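Local structure of glycosyl hydrolase, family 38 (Enterococcus faecalis, 5KBP) at residues Phe96-Ser100 / Gln713-Ala717; Ile730-Gly734 / Ala796-Gln800. The protein probably hydrolyses alpha-mannosidic linkages in carbohydrates, as expected of a bacterial member of glycoside hydrolase family 38. All coordinates share one frame; numbering follows the deposited sequence.

Contact 1: residues Phe96-Ser100 / Gln713-Ala717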
ATOM      1  N   PHE A  96     -20.240  12.661   6.002  1.00 53.89           N
ATOM      2  CA  PHE A  96     -20.125  12.670   7.455  1.00 53.85           C
ATOM      3  C   PHE A  96     -18.866  11.987   7.974  1.00 52.53           C
ATOM      4  O   PHE A  96     -18.447  12.277   9.100  1.00 59.10           O
ATOM      5  CB  PHE A  96     -21.355  12.007   8.080  1.00 56.28           C
ATOM      6  CG  PHE A  96     -22.633  12.763   7.855  1.00 66.52           C
ATOM      7  CD1 PHE A  96     -22.880  13.946   8.533  1.00 67.18           C
ATOM      8  CD2 PHE A  96     -23.591  12.287   6.974  1.00 68.50           C
ATOM      9  CE1 PHE A  96     -24.055  14.646   8.331  1.00 65.63           C
ATOM     10  CE2 PHE A  96     -24.770  12.982   6.768  1.00 71.77           C
ATOM     11  CZ  PHE A  96     -25.001  14.162   7.448  1.00 70.52           C
ATOM     12  N   LEU A  97     -18.253  11.098   7.197  1.00 47.63           N
ATOM     13  CA  LEU A  97     -17.147  10.291   7.698  1.00 49.65           C
ATOM     14  C   LEU A  97     -15.776  10.920   7.476  1.00 51.77           C
ATOM     15  O   LEU A  97     -14.770  10.316   7.861  1.00 55.45           O
ATOM     16  CB  LEU A  97     -17.182   8.896   7.067  1.00 48.06           C
ATOM     17  CG  LEU A  97     -18.289   7.989   7.607  1.00 51.80           C
ATOM     18  CD1 LEU A  97     -18.209   6.607   6.983  1.00 56.16           C
ATOM     19  CD2 LEU A  97     -18.194   7.905   9.120  1.00 52.44           C
ATOM     20  N   ILE A  98     -15.703  12.104   6.873  1.00 49.11           N
ATOM     21  CA  ILE A  98     -14.442  12.823   6.753  1.00 48.58           C
ATOM     22  C   ILE A  98     -14.573  14.155   7.479  1.00 52.49           C
ATOM     23  O   ILE A  98     -15.674  14.663   7.706  1.00 50.21           O
ATOM     24  CB  ILE A  98     -14.011  13.035   5.287  1.00 39.34           C
ATOM     25  CG1 ILE A  98     -14.913  14.054   4.592  1.00 39.22           C
ATOM     26  CG2 ILE A  98     -14.024  11.715   4.536  1.00 34.29           C
ATOM     27  CD1 ILE A  98     -14.450  14.404   3.195  1.00 35.42           C
ATOM     28  N   SER A  99     -13.425  14.719   7.845  1.00 51.40           N
ATOM     29  CA  SER A  99     -13.407  15.920   8.667  1.00 51.25           C
ATOM     30  C   SER A  99     -13.997  17.108   7.915  1.00 45.29           C
ATOM     31  O   SER A  99     -14.179  17.085   6.694  1.00 51.38           O
ATOM     32  CB  SER A  99     -11.982  16.244   9.118  1.00 56.67           C
ATOM     33  OG  SER A  99     -11.159  16.579   8.014  1.00 54.62           O
ATOM     34  N   SER A 100     -14.301  18.162   8.676  1.00 40.83           N
ATOM     35  CA  SER A 100     -14.844  19.381   8.088  1.00 47.36           C
ATOM     36  C   SER A 100     -13.878  19.978   7.073  1.00 45.31           C
ATOM     37  O   SER A 100     -14.278  20.365   5.968  1.00 48.96           O
ATOM     38  CB  SER A 100     -15.162  20.394   9.190  1.00 41.20           C
ATOM     39  OG  SER A 100     -16.136  19.889  10.084  1.00 47.32           O
ATOM     40  N   GLN A 713     -26.666   7.013  14.109  1.00 56.56           N
ATOM     41  CA  GLN A 713     -26.380   8.332  13.570  1.00 52.65           C
ATOM     42  C   GLN A 713     -24.876   8.531  13.437  1.00 56.10           C
ATOM     43  O   GLN A 713     -24.078   7.877  14.115  1.00 59.10           O
ATOM     44  CB  GLN A 713     -26.974   9.432  14.459  1.00 50.84           C
ATOM     45  CG  GLN A 713     -28.489   9.455  14.498  1.00 55.20           C
ATOM     46  CD  GLN A 713     -29.096   9.931  13.195  1.00 66.00           C
ATOM     47  OE1 GLN A 713     -28.451  10.628  12.412  1.00 65.31           O
ATOM     48  NE2 GLN A 713     -30.347   9.557  12.956  1.00 67.92           N
ATOM     49  N   HIS A 714     -24.498   9.452  12.555  1.00 54.35           N
ATOM     50  CA  HIS A 714     -23.100   9.804  12.352  1.00 47.36           C
ATOM     51  C   HIS A 714     -22.692  10.905  13.321  1.00 51.89           C
ATOM     52  O   HIS A 714     -23.455  11.840  13.576  1.00 53.11           O
ATOM     53  CB  HIS A 714     -22.855  10.274  10.917  1.00 53.53           C
ATOM     54  CG  HIS A 714     -23.307   9.304   9.871  1.00 76.84           C
ATOM     55  ND1 HIS A 714     -24.618   9.212   9.456  1.00 84.68           N
ATOM     56  CD2 HIS A 714     -22.618   8.389   9.146  1.00 82.80           C
ATOM     57  CE1 HIS A 714     -24.719   8.280   8.524  1.00 87.44           C
ATOM     58  NE2 HIS A 714     -23.520   7.765   8.319  1.00 84.59           N
ATOM     59  N   GLN A 715     -21.481  10.792  13.858  1.00 50.62           N
ATOM     60  CA  GLN A 715     -20.904  11.838  14.685  1.00 50.44           C
ATOM     61  C   GLN A 715     -19.456  12.060  14.277  1.00 47.94           C
ATOM     62  O   GLN A 715     -18.801  11.173  13.726  1.00 43.89           O
ATOM     63  CB  GLN A 715     -20.970  11.503  16.182  1.00 57.30           C
ATOM     64  CG  GLN A 715     -20.003  10.416  16.625  1.00 55.50           C
ATOM     65  CD  GLN A 715     -19.974  10.237  18.131  1.00 49.40           C
ATOM     66  OE1 GLN A 715     -20.380  11.126  18.880  1.00 50.33           O
ATOM     67  NE2 GLN A 715     -19.498   9.082  18.582  1.00 44.72           N
ATOM     68  N   GLN A 716     -18.968  13.267  14.549  1.00 55.80           N
ATOM     69  CA  GLN A 716     -17.571  13.594  14.307  1.00 59.72           C
ATOM     70  C   GLN A 716     -16.779  13.496  15.604  1.00 61.04           C
ATOM     71  O   GLN A 716     -16.213  12.442  15.914  1.00 66.49           O
ATOM     72  CB  GLN A 716     -17.441  14.994  13.702  1.00 62.03           C
ATOM     73  CG  GLN A 716     -17.639  15.046  12.194  1.00 73.61           C
ATOM     74  CD  GLN A 716     -16.371  14.719  11.427  1.00 84.54           C
ATOM     75  OE1 GLN A 716     -15.305  15.267  11.707  1.00 91.77           O
ATOM     76  NE2 GLN A 716     -16.481  13.822  10.453  1.00 76.76           N
ATOM     77  N   ALA A 717     -16.749  14.581  16.374  1.00 55.77           N
ATOM     78  CA  ALA A 717     -15.915  14.649  17.566  1.00 51.37           C
ATOM     79  C   ALA A 717     -16.666  14.367  18.859  1.00 52.59           C
ATOM     80  O   ALA A 717     -16.039  13.941  19.834  1.00 45.14           O
ATOM     81  CB  ALA A 717     -15.246  16.025  17.666  1.00 46.84           C
TER
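The side-chain amide of Gln-716 reaches the loop backbone at Phe-96 to Ile-98, and this is the tightest part of the contact. Gln-716 NE2 donates to Phe-96 O at 2.8 Å, with an N-H...O angle of 148°, from above the carbonyl plane. Ile-98 O is also close to Gln-716 NE2, at 3.0 Å. A bend at chi2 (-84°) turns the amide back toward these carbonyls and sets Gln-716 OE1 3.6 Å from Ser-99 CA. The contact joins the N-terminal and C-terminal family 38 regions: the loop leading into helix 100-117 lies within the former, the chain leaving strand 713-714 within the latter. Ser-99 is the N-cap of that helix, and its OG is also hydrogen-bonded to Glu-318. The buried aromatic end is closely packed at the CB atoms of Phe-96 and His-714, 3.6 Å apart, but their rings, inclined by 18°, are near parallel and displaced, with little overlap. Phe-96 CD2 stands over the rim of one imidazole face, and Leu-97 CD2 approaches the ring edge. His-714 ND1 is buried without a polar partner. Toward the partly exposed Ser-100, the contact loosens to 4.3 Å between Ser-100 N and Gln-716 OE1.

Contact 2: residues Ile730-Gly734 / Ala796-Gln800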
ATOM      1  N   ILE A 730     -20.025  13.406  25.293  1.00 48.66           N
ATOM      2  CA  ILE A 730     -19.153  12.257  25.077  1.00 47.40           C
ATOM      3  C   ILE A 730     -18.359  12.514  23.806  1.00 51.66           C
ATOM      4  O   ILE A 730     -18.939  12.599  22.716  1.00 53.39           O
ATOM      5  CB  ILE A 730     -19.948  10.947  24.964  1.00 45.65           C
ATOM      6  CG1 ILE A 730     -20.825  10.737  26.202  1.00 48.06           C
ATOM      7  CG2 ILE A 730     -19.008   9.769  24.765  1.00 36.46           C
ATOM      8  CD1 ILE A 730     -20.044  10.607  27.484  1.00 46.93           C
ATOM      9  N   PHE A 731     -17.041  12.637  23.939  1.00 44.39           N
ATOM     10  CA  PHE A 731     -16.171  12.840  22.793  1.00 45.17           C
ATOM     11  C   PHE A 731     -15.366  11.577  22.512  1.00 49.86           C
ATOM     12  O   PHE A 731     -15.249  10.688  23.359  1.00 52.66           O
ATOM     13  CB  PHE A 731     -15.239  14.043  22.999  1.00 51.29           C
ATOM     14  CG  PHE A 731     -14.425  13.989  24.261  1.00 50.17           C
ATOM     15  CD1 PHE A 731     -14.916  14.523  25.442  1.00 46.22           C
ATOM     16  CD2 PHE A 731     -13.155  13.435  24.260  1.00 49.02           C
ATOM     17  CE1 PHE A 731     -14.165  14.487  26.602  1.00 48.00           C
ATOM     18  CE2 PHE A 731     -12.398  13.397  25.418  1.00 50.87           C
ATOM     19  CZ  PHE A 731     -12.903  13.925  26.590  1.00 48.55           C
ATOM     20  N   ASN A 732     -14.813  11.509  21.302  1.00 43.60           N
ATOM     21  CA  ASN A 732     -14.183  10.287  20.820  1.00 46.27           C
ATOM     22  C   ASN A 732     -13.146  10.636  19.760  1.00 46.46           C
ATOM     23  O   ASN A 732     -13.045  11.780  19.312  1.00 45.16           O
ATOM     24  CB  ASN A 732     -15.226   9.320  20.248  1.00 55.18           C
ATOM     25  CG  ASN A 732     -15.817   9.812  18.939  1.00 54.62           C
ATOM     26  OD1 ASN A 732     -15.328   9.474  17.861  1.00 48.86           O
ATOM     27  ND2 ASN A 732     -16.871  10.617  19.027  1.00 56.58           N
ATOM     28  N   GLU A 733     -12.379   9.620  19.361  1.00 48.37           N
ATOM     29  CA  GLU A 733     -11.403   9.727  18.276  1.00 45.90           C
ATOM     30  C   GLU A 733     -11.650   8.569  17.315  1.00 53.43           C
ATOM     31  O   GLU A 733     -11.171   7.454  17.542  1.00 66.98           O
ATOM     32  CB  GLU A 733      -9.973   9.705  18.805  1.00 54.78           C
ATOM     33  CG  GLU A 733      -9.629  10.839  19.751  1.00 71.09           C
ATOM     34  CD  GLU A 733      -8.173  10.818  20.166  1.00 79.91           C
ATOM     35  OE1 GLU A 733      -7.388  10.084  19.531  1.00 81.48           O
ATOM     36  OE2 GLU A 733      -7.813  11.531  21.126  1.00 76.45           O
ATOM     37  N   GLY A 734     -12.394   8.830  16.243  1.00 54.58           N
ATOM     38  CA  GLY A 734     -12.643   7.817  15.239  1.00 45.13           C
ATOM     39  C   GLY A 734     -13.770   6.859  15.550  1.00 43.98           C
ATOM     40  O   GLY A 734     -13.944   5.877  14.819  1.00 46.11           O
ATOM     41  N   ALA A 796     -13.470  19.243  23.619  1.00 55.34           N
ATOM     42  CA  ALA A 796     -13.561  17.990  22.877  1.00 53.01           C
ATOM     43  C   ALA A 796     -12.746  18.057  21.593  1.00 56.88           C
ATOM     44  O   ALA A 796     -12.067  17.089  21.230  1.00 54.09           O
ATOM     45  CB  ALA A 796     -15.023  17.662  22.573  1.00 56.57           C
ATOM     46  N   TYR A 797     -12.801  19.192  20.890  1.00 52.16           N
ATOM     47  CA  TYR A 797     -11.901  19.408  19.763  1.00 50.88           C
ATOM     48  C   TYR A 797     -10.451  19.431  20.224  1.00 56.58           C
ATOM     49  O   TYR A 797      -9.561  18.913  19.538  1.00 58.45           O
ATOM     50  CB  TYR A 797     -12.242  20.719  19.054  1.00 53.32           C
ATOM     51  CG  TYR A 797     -13.613  20.769  18.422  1.00 56.38           C
ATOM     52  CD1 TYR A 797     -14.131  19.676  17.744  1.00 57.52           C
ATOM     53  CD2 TYR A 797     -14.387  21.919  18.500  1.00 53.74           C
ATOM     54  CE1 TYR A 797     -15.386  19.727  17.162  1.00 48.40           C
ATOM     55  CE2 TYR A 797     -15.640  21.979  17.924  1.00 52.71           C
ATOM     56  CZ  TYR A 797     -16.136  20.881  17.255  1.00 47.91           C
ATOM     57  OH  TYR A 797     -17.384  20.937  16.681  1.00 48.36           O
ATOM     58  N   SER A 798     -10.196  20.031  21.390  1.00 59.48           N
ATOM     59  CA  SER A 798      -8.828  20.193  21.866  1.00 59.90           C
ATOM     60  C   SER A 798      -8.206  18.865  22.280  1.00 59.67           C
ATOM     61  O   SER A 798      -6.980  18.718  22.233  1.00 66.13           O
ATOM     62  CB  SER A 798      -8.800  21.179  23.034  1.00 63.41           C
ATOM     63  OG  SER A 798      -7.474  21.433  23.454  1.00 74.84           O
ATOM     64  N   ALA A 799      -9.028  17.892  22.683  1.00 57.20           N
ATOM     65  CA  ALA A 799      -8.489  16.606  23.114  1.00 58.97           C
ATOM     66  C   ALA A 799      -7.898  15.817  21.952  1.00 66.67           C
ATOM     67  O   ALA A 799      -7.004  14.988  22.159  1.00 70.79           O
ATOM     68  CB  ALA A 799      -9.577  15.790  23.813  1.00 57.53           C
ATOM     69  N   GLN A 800      -8.378  16.057  20.730  1.00 64.88           N
ATOM     70  CA  GLN A 800      -7.850  15.376  19.554  1.00 63.95           C
ATOM     71  C   GLN A 800      -6.544  15.975  19.052  1.00 60.63           C
ATOM     72  O   GLN A 800      -5.923  15.396  18.152  1.00 63.92           O
ATOM     73  CB  GLN A 800      -8.881  15.399  18.422  1.00 65.44           C
ATOM     74  CG  GLN A 800     -10.064  14.474  18.623  1.00 66.21           C
ATOM     75  CD  GLN A 800     -10.919  14.352  17.375  1.00 69.87           C
ATOM     76  OE1 GLN A 800     -10.695  15.053  16.388  1.00 79.77           O
ATOM     77  NE2 GLN A 800     -11.898  13.456  17.412  1.00 64.99           N
TER
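The phenyl ring of Phe-731 meets the methyl groups of Ala-796 and Ala-799 obliquely. Ala-796 CB lies by the root of the side chain, 3.7 Å from Phe-731 CB, while Ala-799 CB, one helical turn on, is 4.0 Å from Phe-731 CE2. With CG between the backbone N and the carbonyl carbon (chi1 54°), the ring runs past both methyls, and the side chain also packs on Phe-718 of the adjacent strand. The other flat groups, the Glu-733 carboxylate and the Gln-800 amide, are turned 80° against each other; their chains slide past in opposite directions, touching at 3.8 Å between Glu-733 CG and Gln-800 CG. Here the end of helix 789-799 is laid against strand 727-732, an inner strand of a large antiparallel sheet in the C-terminal half of the enzyme. The polar link between them is made by Gln-800, whose extended chain carries Gln-800 NE2 to Asn-732 O at 2.8 Å, with an N-H...O angle of 153°. Donor and acceptor lie in each other's planes. Gln-800 OE1 accepts from Arg-315 NE, so the amide is held at both its polar atoms, which would fix its rotation. Glu-733 OE2, in the partly exposed part of the contact, comes to 3.7 Å from Ala-799 O, and the Glu-733 side chain also packs on Lys-777.

Overall arrangement
Contact 1 and contact 2 lie side by side, their centres about 12 Å apart, and follow one another along the chain. They touch directly: Ala-717 O is 3.1 Å from Asn-732 N, a probable hydrogen bond from strand 727-732 to the residue just before its neighbour, strand 718-722, and the side chains of Gln-715 and Asn-732 pack together. Asp-690 bridges them as well, accepting from Ala-717 N through one carboxylate oxygen and bonding Tyr-797 OH through the other. Arg-315 of helix 304-332 ties both to another part of the enzyme, touching Ser-99 in contact 1 and bonding Gln-800 in contact 2. Neither contact includes the calcium-binding residues Phe-253 and Tyr-256, and both lie away from that site.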